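Isoform 2 of Dual oxidase maturation factor 1 (Homo sapiens, PDB 7D3F) binds an enzyme partner and may be required for the maturation of functional DUOX1 and its transport from the endoplasmic reticulum to the plasma membrane. Local coordinates at residues Phe18-Thr22 against Thr23-Ile27; Ala36-Ile39 against Val40-Pro43; Val154-Leu157 against Ala158-Thr162; Tyr179-Ala182 against Met183-Ala187. One frame throughout, in Å; residues are numbered along the deposited sequence.

Contact 1: residues Phe18-Thr22 against Thr23-Ile27; sequences FPMDT and TLASI. With NAG (2-acetamido-2-deoxy-beta-D-glucopyranose), chain E; NAG (2-acetamido-2-deoxy-beta-D-glucopyranose), chain C.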
loop_
_atom_site.group_PDB
_atom_site.type_symbol
_atom_site.label_atom_id
_atom_site.label_comp_id
_atom_site.label_asym_id
_atom_site.label_seq_id
_atom_site.Cartn_x
_atom_site.Cartn_y
_atom_site.Cartn_z
ATOM N N PHE B 18 -15.036 11.028 19.832
ATOM C CA PHE B 18 -15.567 9.679 19.657
ATOM C C PHE B 18 -15.535 8.938 20.991
ATOM O O PHE B 18 -14.502 8.943 21.673
ATOM C CB PHE B 18 -14.770 8.920 18.600
ATOM C CG PHE B 18 -15.503 7.744 18.017
ATOM C CD1 PHE B 18 -16.614 7.935 17.213
ATOM C CD2 PHE B 18 -15.078 6.451 18.267
ATOM C CE1 PHE B 18 -17.292 6.857 16.674
ATOM C CE2 PHE B 18 -15.750 5.369 17.731
ATOM C CZ PHE B 18 -16.859 5.572 16.934
ATOM N N PRO B 19 -16.630 8.294 21.396
ATOM C CA PRO B 19 -16.734 7.760 22.758
ATOM C C PRO B 19 -16.062 6.412 22.982
ATOM O O PRO B 19 -16.241 5.836 24.058
ATOM C CB PRO B 19 -18.255 7.639 22.946
ATOM C CG PRO B 19 -18.761 7.344 21.577
ATOM C CD PRO B 19 -17.879 8.118 20.631
ATOM N N MET B 20 -15.299 5.888 22.026
ATOM C CA MET B 20 -14.660 4.590 22.199
ATOM C C MET B 20 -13.508 4.470 21.208
ATOM O O MET B 20 -13.198 5.406 20.465
ATOM C CB MET B 20 -15.667 3.450 22.022
ATOM C CG MET B 20 -16.305 3.393 20.644
ATOM S SD MET B 20 -17.551 2.098 20.508
ATOM C CE MET B 20 -16.585 0.651 20.933
ATOM N N ASP B 21 -12.866 3.304 21.215
ATOM C CA ASP B 21 -11.793 3.028 20.269
ATOM C C ASP B 21 -12.368 2.838 18.872
ATOM O O ASP B 21 -13.396 2.181 18.688
ATOM C CB ASP B 21 -11.005 1.791 20.701
ATOM C CG ASP B 21 -9.951 1.381 19.689
ATOM O OD1 ASP B 21 -10.309 0.748 18.673
ATOM O OD2 ASP B 21 -8.763 1.702 19.904
ATOM N N THR B 22 -11.694 3.421 17.880
ATOM C CA THR B 22 -12.247 3.446 16.530
ATOM C C THR B 22 -12.115 2.093 15.844
ATOM O O THR B 22 -12.999 1.696 15.079
ATOM C CB THR B 22 -11.570 4.537 15.707
ATOM O OG1 THR B 22 -10.200 4.183 15.479
ATOM C CG2 THR B 22 -11.631 5.850 16.457
ATOM N N THR B 23 -11.014 1.377 16.084
ATOM C CA THR B 23 -10.842 0.062 15.474
ATOM C C THR B 23 -11.890 -0.922 15.987
ATOM O O THR B 23 -12.526 -1.640 15.201
ATOM C CB THR B 23 -9.433 -0.461 15.747
ATOM O OG1 THR B 23 -8.470 0.491 15.279
ATOM C CG2 THR B 23 -9.217 -1.783 15.038
ATOM N N LEU B 24 -12.092 -0.955 17.306
ATOM C CA LEU B 24 -13.115 -1.822 17.880
ATOM C C LEU B 24 -14.500 -1.428 17.392
ATOM O O LEU B 24 -15.327 -2.294 17.084
ATOM C CB LEU B 24 -13.048 -1.773 19.407
ATOM C CG LEU B 24 -14.130 -2.542 20.167
ATOM C CD1 LEU B 24 -14.005 -4.037 19.918
ATOM C CD2 LEU B 24 -14.067 -2.232 21.655
ATOM N N ALA B 25 -14.772 -0.123 17.313
ATOM C CA ALA B 25 -16.068 0.337 16.829
ATOM C C ALA B 25 -16.300 -0.088 15.385
ATOM O O ALA B 25 -17.401 -0.516 15.026
ATOM C CB ALA B 25 -16.173 1.855 16.964
ATOM N N SER B 26 -15.272 0.027 14.540
ATOM C CA SER B 26 -15.408 -0.382 13.145
ATOM C C SER B 26 -15.643 -1.882 13.028
ATOM O O SER B 26 -16.481 -2.325 12.233
ATOM C CB SER B 26 -14.169 0.030 12.350
ATOM O OG SER B 26 -13.023 -0.678 12.790
ATOM N N ILE B 27 -14.909 -2.681 13.807
ATOM C CA ILE B 27 -15.104 -4.130 13.774
ATOM C C ILE B 27 -16.524 -4.482 14.204
ATOM O O ILE B 27 -17.206 -5.300 13.568
ATOM C CB ILE B 27 -14.055 -4.832 14.656
ATOM C CG1 ILE B 27 -12.652 -4.632 14.081
ATOM C CG2 ILE B 27 -14.375 -6.312 14.790
ATOM C CD1 ILE B 27 -11.551 -5.188 14.955
HETATM C C1 NAG E . -5.284 4.139 23.134
HETATM C C2 NAG E . -6.761 3.926 22.797
HETATM C C3 NAG E . -7.070 4.449 21.395
HETATM C C4 NAG E . -6.600 5.889 21.236
HETATM C C5 NAG E . -5.128 6.000 21.627
HETATM C C6 NAG E . -4.597 7.415 21.606
HETATM C C7 NAG E . -8.093 2.074 23.707
HETATM C C8 NAG E . -8.327 0.593 23.691
HETATM N N2 NAG E . -7.119 2.521 22.907
HETATM O O3 NAG E . -8.471 4.365 21.156
HETATM O O4 NAG E . -6.771 6.293 19.881
HETATM O O5 NAG E . -4.946 5.516 22.965
HETATM O O6 NAG E . -5.279 8.239 22.542
HETATM O O7 NAG E . -8.755 2.829 24.411
HETATM C C1 NAG C . -7.501 7.544 19.825
HETATM C C2 NAG C . -7.255 8.170 18.452
HETATM C C3 NAG C . -8.495 8.934 17.987
HETATM C C4 NAG C . -9.190 9.616 19.159
HETATM C C5 NAG C . -9.591 8.603 20.230
HETATM C C6 NAG C . -11.069 8.291 20.227
HETATM C C7 NAG C . -4.954 8.790 17.842
HETATM C C8 NAG C . -4.914 7.511 17.060
HETATM N N2 NAG C . -6.098 9.050 18.486
HETATM O O3 NAG C . -9.392 8.034 17.347
HETATM O O4 NAG C . -8.295 10.561 19.735
HETATM O O5 NAG C . -8.905 7.359 20.020
HETATM O O6 NAG C . -11.359 7.139 21.005
HETATM O O7 NAG C . -3.995 9.554 17.890
#
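Asp21 sends its CG anti to the backbone N (chi1 175°), and this brings OD1 forward to the amide of Leu24 in the first turn of helix 22-41. The residue is the N-cap of that helix, which is predicted to enter the membrane from the extracellular side. Leu24 N donates to Asp21 OD1 at 2.8 Å, nearly along the C-O axis, and the bond is close to straight at 167°. The carboxylate thus takes up an amide of the first turn, and the dipole of the helix start would probably favour its negative charge. Backbone bonds follow from Ala25 N to Asp21 O and from Ser26 N to Thr22 O. Three apolar contacts accompany the cap. Phe18 turns the edge of its ring to the methyl of Ala25, CE2 to CB 3.6 Å. Met20 lays SD against the same CB at 3.8 Å. Its chain bends at chi3, and CE meets Leu24 CD2 at 3.9 Å, the two side chains crossing at about a right angle. Leu24 and Thr23 also touch helix 50-72, and Phe18 meets aromatic rings of another protein's chain edge-to-face. Two sugars of an attached glycan lie over the loop. Thr22 CG2 is 3.3 Å from O3 of the chain C sugar, and O6 of that sugar donates to Met20 O at 2.6 Å.

Contact 2: residues Ala36-Ile39 against Val40-Pro43; sequences ATFI and VILP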
loop_
_atom_site.group_PDB
_atom_site.type_symbol
_atom_site.label_atom_id
_atom_site.label_comp_id
_atom_site.label_asym_id
_atom_site.label_seq_id
_atom_site.Cartn_x
_atom_site.Cartn_y
_atom_site.Cartn_z
ATOM N N ALA B 36 -26.993 -8.291 10.710
ATOM C CA ALA B 36 -28.278 -7.740 10.291
ATOM C C ALA B 36 -28.675 -8.253 8.914
ATOM O O ALA B 36 -29.844 -8.577 8.680
ATOM C CB ALA B 36 -28.223 -6.213 10.301
ATOM N N THR B 37 -27.716 -8.333 7.988
ATOM C CA THR B 37 -28.010 -8.892 6.670
ATOM C C THR B 37 -28.453 -10.346 6.779
ATOM O O THR B 37 -29.420 -10.766 6.124
ATOM C CB THR B 37 -26.786 -8.770 5.763
ATOM O OG1 THR B 37 -26.494 -7.386 5.530
ATOM C CG2 THR B 37 -27.030 -9.466 4.431
ATOM N N PHE B 38 -27.762 -11.130 7.610
ATOM C CA PHE B 38 -28.141 -12.527 7.787
ATOM C C PHE B 38 -29.519 -12.656 8.429
ATOM O O PHE B 38 -30.304 -13.530 8.049
ATOM C CB PHE B 38 -27.076 -13.253 8.607
ATOM C CG PHE B 38 -25.823 -13.553 7.832
ATOM C CD1 PHE B 38 -24.574 -13.300 8.373
ATOM C CD2 PHE B 38 -25.896 -14.087 6.556
ATOM C CE1 PHE B 38 -23.423 -13.574 7.660
ATOM C CE2 PHE B 38 -24.750 -14.365 5.837
ATOM C CZ PHE B 38 -23.511 -14.108 6.389
ATOM N N ILE B 39 -29.839 -11.792 9.392
ATOM C CA ILE B 39 -31.163 -11.823 10.009
ATOM C C ILE B 39 -32.235 -11.442 8.993
ATOM O O ILE B 39 -33.337 -12.003 8.993
ATOM C CB ILE B 39 -31.198 -10.910 11.250
ATOM C CG1 ILE B 39 -30.318 -11.491 12.361
ATOM C CG2 ILE B 39 -32.625 -10.723 11.753
ATOM C CD1 ILE B 39 -30.268 -10.639 13.610
ATOM N N VAL B 40 -31.931 -10.487 8.112
ATOM C CA VAL B 40 -32.877 -10.109 7.064
ATOM C C VAL B 40 -33.141 -11.287 6.134
ATOM O O VAL B 40 -34.292 -11.574 5.782
ATOM C CB VAL B 40 -32.359 -8.879 6.293
ATOM C CG1 VAL B 40 -33.123 -8.703 4.991
ATOM C CG2 VAL B 40 -32.482 -7.627 7.150
ATOM N N ILE B 41 -32.082 -11.995 5.725
ATOM C CA ILE B 41 -32.257 -13.133 4.820
ATOM C C ILE B 41 -32.668 -14.409 5.538
ATOM O O ILE B 41 -32.883 -15.434 4.877
ATOM C CB ILE B 41 -30.979 -13.420 4.007
ATOM C CG1 ILE B 41 -29.890 -14.009 4.904
ATOM C CG2 ILE B 41 -30.488 -12.153 3.323
ATOM C CD1 ILE B 41 -28.644 -14.426 4.156
ATOM N N LEU B 42 -32.773 -14.383 6.868
ATOM C CA LEU B 42 -33.129 -15.574 7.641
ATOM C C LEU B 42 -34.411 -16.263 7.182
ATOM O O LEU B 42 -34.403 -17.500 7.069
ATOM C CB LEU B 42 -33.208 -15.195 9.128
ATOM C CG LEU B 42 -33.434 -16.328 10.129
ATOM C CD1 LEU B 42 -32.257 -17.291 10.122
ATOM C CD2 LEU B 42 -33.667 -15.769 11.524
ATOM N N PRO B 43 -35.527 -15.569 6.923
ATOM C CA PRO B 43 -36.710 -16.279 6.406
ATOM C C PRO B 43 -36.473 -16.950 5.065
ATOM O O PRO B 43 -37.185 -17.905 4.732
ATOM C CB PRO B 43 -37.771 -15.175 6.304
ATOM C CG PRO B 43 -37.334 -14.149 7.281
ATOM C CD PRO B 43 -35.837 -14.156 7.206
#
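Residues 36-39 and the start of 40-43 form continuous alpha-helix, and the chain then tightens into a 3-10 turn at Leu42 and Pro43. Val40 N bonds to Ala36 O and Ile41 N to Thr37 O, at 2.9 and 3.0 Å. Leu42 N makes a weak bond to Ile39 O, three residues back, at 3.2 Å. Pro43 has no amide hydrogen to continue the helical hydrogen bonding; its CD lies 3.8 Å from Ile39 O. This is the C-terminal part of helix 22-41, within a predicted transmembrane span. Phe38 and Ile41 lie side by side and point the same way. Ile41 holds CG1 between its backbone N and carbonyl carbon (chi1 71°), and the extended chain beyond carries CD1 to the edge of the Phe38 ring. There CD1, near the ring plane, meets CD2 of Phe38 at 3.7 Å. Val40 CG2 lies near Ala36 O, one turn back. Phe38 also rests on Val57 and Leu61 of helix 50-72, and Leu42 on Trp53 and Leu54. Thr37, Val40, Ile41 and Pro43 pack on apolar side chains of another protein's chain. The hydroxyl of Thr37 bonds to the carbonyl O of Thr33, one turn earlier.

Contact 3: residues Val154-Leu157 against Ala158-Thr162; sequences VLYL and AEKFT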
loop_
_atom_site.group_PDB
_atom_site.type_symbol
_atom_site.label_atom_id
_atom_site.label_comp_id
_atom_site.label_asym_id
_atom_site.label_seq_id
_atom_site.Cartn_x
_atom_site.Cartn_y
_atom_site.Cartn_z
ATOM N N VAL B 154 1.315 10.046 33.347
ATOM C CA VAL B 154 1.384 9.472 32.006
ATOM C C VAL B 154 2.835 9.355 31.557
ATOM O O VAL B 154 3.257 8.323 31.022
ATOM C CB VAL B 154 0.552 10.310 31.018
ATOM C CG1 VAL B 154 0.697 9.765 29.607
ATOM C CG2 VAL B 154 -0.908 10.328 31.442
ATOM N N LEU B 155 3.621 10.411 31.777
ATOM C CA LEU B 155 5.033 10.374 31.407
ATOM C C LEU B 155 5.783 9.314 32.200
ATOM O O LEU B 155 6.657 8.629 31.661
ATOM C CB LEU B 155 5.669 11.748 31.616
ATOM C CG LEU B 155 5.190 12.871 30.696
ATOM C CD1 LEU B 155 5.937 14.158 31.000
ATOM C CD2 LEU B 155 5.365 12.476 29.238
ATOM N N TYR B 156 5.458 9.169 33.485
ATOM C CA TYR B 156 6.110 8.164 34.319
ATOM C C TYR B 156 5.822 6.755 33.811
ATOM O O TYR B 156 6.741 5.944 33.629
ATOM C CB TYR B 156 5.650 8.337 35.767
ATOM C CG TYR B 156 5.938 7.168 36.681
ATOM C CD1 TYR B 156 4.942 6.256 37.006
ATOM C CD2 TYR B 156 7.198 6.988 37.234
ATOM C CE1 TYR B 156 5.196 5.190 37.846
ATOM C CE2 TYR B 156 7.461 5.925 38.076
ATOM C CZ TYR B 156 6.455 5.029 38.379
ATOM O OH TYR B 156 6.711 3.968 39.218
ATOM N N LEU B 157 4.547 6.452 33.555
ATOM C CA LEU B 157 4.201 5.121 33.069
ATOM C C LEU B 157 4.739 4.872 31.664
ATOM O O LEU B 157 5.045 3.724 31.319
ATOM C CB LEU B 157 2.686 4.918 33.112
ATOM C CG LEU B 157 2.113 4.614 34.498
ATOM C CD1 LEU B 157 0.621 4.335 34.417
ATOM C CD2 LEU B 157 2.844 3.442 35.133
ATOM N N ALA B 158 4.861 5.917 30.843
ATOM C CA ALA B 158 5.440 5.745 29.515
ATOM C C ALA B 158 6.940 5.491 29.593
ATOM O O ALA B 158 7.472 4.647 28.864
ATOM C CB ALA B 158 5.145 6.969 28.650
ATOM N N GLU B 159 7.638 6.216 30.471
ATOM C CA GLU B 159 9.069 6.004 30.651
ATOM C C GLU B 159 9.352 4.641 31.262
ATOM O O GLU B 159 10.435 4.082 31.055
ATOM C CB GLU B 159 9.652 7.117 31.522
ATOM C CG GLU B 159 11.161 7.289 31.419
ATOM C CD GLU B 159 11.910 6.585 32.531
ATOM O OE1 GLU B 159 12.619 5.597 32.243
ATOM O OE2 GLU B 159 11.787 7.018 33.697
ATOM N N LYS B 160 8.396 4.095 32.020
ATOM C CA LYS B 160 8.557 2.742 32.542
ATOM C C LYS B 160 8.678 1.711 31.425
ATOM O O LYS B 160 9.306 0.663 31.617
ATOM C CB LYS B 160 7.386 2.394 33.459
ATOM C CG LYS B 160 7.527 2.934 34.869
ATOM C CD LYS B 160 8.613 2.189 35.628
ATOM C CE LYS B 160 8.690 2.648 37.073
ATOM N NZ LYS B 160 9.587 1.782 37.886
ATOM N N PHE B 161 8.094 1.982 30.259
ATOM C CA PHE B 161 8.120 1.052 29.136
ATOM C C PHE B 161 9.118 1.448 28.054
ATOM O O PHE B 161 9.087 0.873 26.961
ATOM C CB PHE B 161 6.724 0.920 28.525
ATOM C CG PHE B 161 5.783 0.084 29.337
ATOM C CD1 PHE B 161 5.622 -1.264 29.063
ATOM C CD2 PHE B 161 5.057 0.644 30.374
ATOM C CE1 PHE B 161 4.754 -2.038 29.808
ATOM C CE2 PHE B 161 4.189 -0.125 31.123
ATOM C CZ PHE B 161 4.038 -1.468 30.840
ATOM N N THR B 162 9.992 2.415 28.321
ATOM C CA THR B 162 10.999 2.783 27.342
ATOM C C THR B 162 12.020 1.656 27.185
ATOM O O THR B 162 12.262 0.892 28.123
ATOM C CB THR B 162 11.707 4.073 27.748
ATOM O OG1 THR B 162 12.085 4.003 29.128
ATOM C CG2 THR B 162 10.795 5.272 27.531
#
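The last turns of the short helix 152-160, predicted to be extracellular, hold this contact, in which Tyr156 and Lys160 run side by side, pointing the same way. Tyr156 has CG anti to the backbone N (chi1 164°), which swings its ring along the helix toward Lys160. The lysine chain bends at chi2 (-71°) and then runs straight past the ring. Its CG stands over one face, offset toward the rim, and CE lies 3.5 Å from CZ of Tyr156. The polar ends have partners elsewhere. Lys160 NZ bonds to Pro235 O and forms a salt bridge with an acidic side chain of another protein's chain. Tyr156 OH bonds to His237 N and to an acidic side chain of that partner. Along the backbone, Ala158 N, Glu159 N and Lys160 N donate to the carbonyl O of Val154, Leu155 and Tyr156. Leu157 O lies at the edge of the Phe161 ring, near its plane, 3.2 Å from CD2. Thr162 OG1 donates to Glu159 O near the end of the helix. All eight touching residues are buried. Leu157 and Phe161 face strand 94-103, Val154 and Ala158 face strands 107-114 and 122-131, and Leu155, Ala158, Glu159 and Phe161 pack on helix 138-148.

Contact 4: residues Tyr179-Ala182 against Met183-Ala187; sequences YTSA and MLWVA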
loop_
_atom_site.group_PDB
_atom_site.type_symbol
_atom_site.label_atom_id
_atom_site.label_comp_id
_atom_site.label_asym_id
_atom_site.label_seq_id
_atom_site.Cartn_x
_atom_site.Cartn_y
_atom_site.Cartn_z
ATOM N N TYR B 179 4.466 -11.715 18.797
ATOM C CA TYR B 179 4.186 -13.101 18.436
ATOM C C TYR B 179 2.743 -13.491 18.740
ATOM O O TYR B 179 2.165 -14.315 18.019
ATOM C CB TYR B 179 5.173 -14.042 19.120
ATOM C CG TYR B 179 6.480 -14.155 18.369
ATOM C CD1 TYR B 179 6.567 -14.902 17.200
ATOM C CD2 TYR B 179 7.623 -13.506 18.815
ATOM C CE1 TYR B 179 7.755 -15.003 16.500
ATOM C CE2 TYR B 179 8.816 -13.603 18.122
ATOM C CZ TYR B 179 8.877 -14.352 16.968
ATOM O OH TYR B 179 10.063 -14.450 16.278
ATOM N N THR B 180 2.132 -12.901 19.771
ATOM C CA THR B 180 0.714 -13.133 20.017
ATOM C C THR B 180 -0.134 -12.592 18.875
ATOM O O THR B 180 -1.099 -13.236 18.451
ATOM C CB THR B 180 0.303 -12.496 21.345
ATOM O OG1 THR B 180 1.176 -12.954 22.385
ATOM C CG2 THR B 180 -1.128 -12.870 21.695
ATOM N N SER B 181 0.218 -11.414 18.353
ATOM C CA SER B 181 -0.498 -10.861 17.209
ATOM C C SER B 181 -0.312 -11.729 15.973
ATOM O O SER B 181 -1.252 -11.921 15.193
ATOM C CB SER B 181 -0.030 -9.433 16.937
ATOM O OG SER B 181 -0.616 -8.921 15.753
ATOM N N ALA B 182 0.899 -12.254 15.769
ATOM C CA ALA B 182 1.128 -13.153 14.640
ATOM C C ALA B 182 0.270 -14.410 14.755
ATOM O O ALA B 182 -0.366 -14.838 13.782
ATOM C CB ALA B 182 2.611 -13.515 14.552
ATOM N N MET B 183 0.226 -15.004 15.950
ATOM C CA MET B 183 -0.593 -16.196 16.152
ATOM C C MET B 183 -2.076 -15.887 15.982
ATOM O O MET B 183 -2.831 -16.706 15.447
ATOM C CB MET B 183 -0.317 -16.794 17.530
ATOM C CG MET B 183 1.005 -17.544 17.621
ATOM S SD MET B 183 1.393 -18.097 19.292
ATOM C CE MET B 183 2.780 -19.186 18.982
ATOM N N LEU B 184 -2.515 -14.706 16.425
ATOM C CA LEU B 184 -3.916 -14.331 16.262
ATOM C C LEU B 184 -4.265 -14.097 14.798
ATOM O O LEU B 184 -5.376 -14.419 14.363
ATOM C CB LEU B 184 -4.228 -13.093 17.099
ATOM C CG LEU B 184 -4.280 -13.338 18.607
ATOM C CD1 LEU B 184 -4.411 -12.025 19.347
ATOM C CD2 LEU B 184 -5.427 -14.273 18.959
ATOM N N TRP B 185 -3.340 -13.528 14.023
ATOM C CA TRP B 185 -3.573 -13.390 12.589
ATOM C C TRP B 185 -3.649 -14.753 11.910
ATOM O O TRP B 185 -4.474 -14.963 11.012
ATOM C CB TRP B 185 -2.482 -12.530 11.952
ATOM C CG TRP B 185 -2.733 -11.060 12.083
ATOM C CD1 TRP B 185 -1.967 -10.153 12.755
ATOM C CD2 TRP B 185 -3.835 -10.327 11.534
ATOM N NE1 TRP B 185 -2.521 -8.898 12.653
ATOM C CE2 TRP B 185 -3.668 -8.979 11.909
ATOM C CE3 TRP B 185 -4.945 -10.679 10.760
ATOM C CZ2 TRP B 185 -4.570 -7.984 11.536
ATOM C CZ3 TRP B 185 -5.838 -9.690 10.391
ATOM C CH2 TRP B 185 -5.646 -8.359 10.779
ATOM N N VAL B 186 -2.794 -15.691 12.326
ATOM C CA VAL B 186 -2.886 -17.051 11.800
ATOM C C VAL B 186 -4.236 -17.665 12.154
ATOM O O VAL B 186 -4.863 -18.345 11.332
ATOM C CB VAL B 186 -1.717 -17.910 12.317
ATOM C CG1 VAL B 186 -1.881 -19.352 11.869
ATOM C CG2 VAL B 186 -0.393 -17.351 11.823
ATOM N N ALA B 187 -4.704 -17.435 13.383
ATOM C CA ALA B 187 -6.008 -17.945 13.796
ATOM C C ALA B 187 -7.134 -17.328 12.976
ATOM O O ALA B 187 -8.101 -18.010 12.625
ATOM C CB ALA B 187 -6.225 -17.687 15.286
#
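The indole of Trp185 meets Ser181 one turn back, and its CD1 and NE1 are the indole atoms nearest Ser181 OG. Ser181 O approaches the ring obliquely, 3.1 Å from Trp185 CD1. Ser181 OG lies 3.5 Å from the same carbon. The indole is placed there by chi1 of -83°, with CG beside the backbone N. Ser181 has OG anti to its own N (chi1 174°), and that hydroxyl is hydrogen-bonded to Asn71 OD1 on helix 50-72. The other flat group, the phenol of Tyr179, turns to partners beyond the two segments. Its ring meets Phe223 with the planes at about 45°, and its OH bonds to a polar side chain of another protein's chain.

The segment belongs to helix 169-199, whose later part is predicted to span the membrane. Four regular backbone bonds join the two halves, from Met183 N to Tyr179 O through Val186 N to Ala182 O at 3.0 Å. Thr180 and Leu184 lie alongside each other, CG2 to CD1 4.1 Å, a loose contact. The Thr180 hydroxyl bonds to Ala176 O. Met183 runs extended beyond CG, and its CB and CG both lie 3.5 Å from Tyr179 O. These turns pack against two other helices and the loop residues Trp76 and Leu105, which touch Thr180 and Leu184. Thr180, Met183 and Val186 pack on Ala220, Phe224 and Phe216 of helix 203-229, while Leu184 and Trp185 pack on Val70, Asn71 and Leu68 of helix 50-72.

How the contacts relate
All four contacts are local, made by neighbouring turns of one chain. Contacts 1 and 2 mark the two ends of helix 22-41, their centres 25 Å apart, and both lie at the surface. Contact 1 starts the helix with a carboxylate cap and touches glycan; contact 2 ends it with a 3-10 turn and apolar packing. Contact 3 is wholly buried, beside the antiparallel sheet, and its polar ends are shared between the same chain and a partner chain. It lies on the opposite side of the chain's centre from contact 2. Contact 4 is partly buried in mid-helix 169-199. Contacts 1, 2 and 4 all send side chains onto helix 50-72.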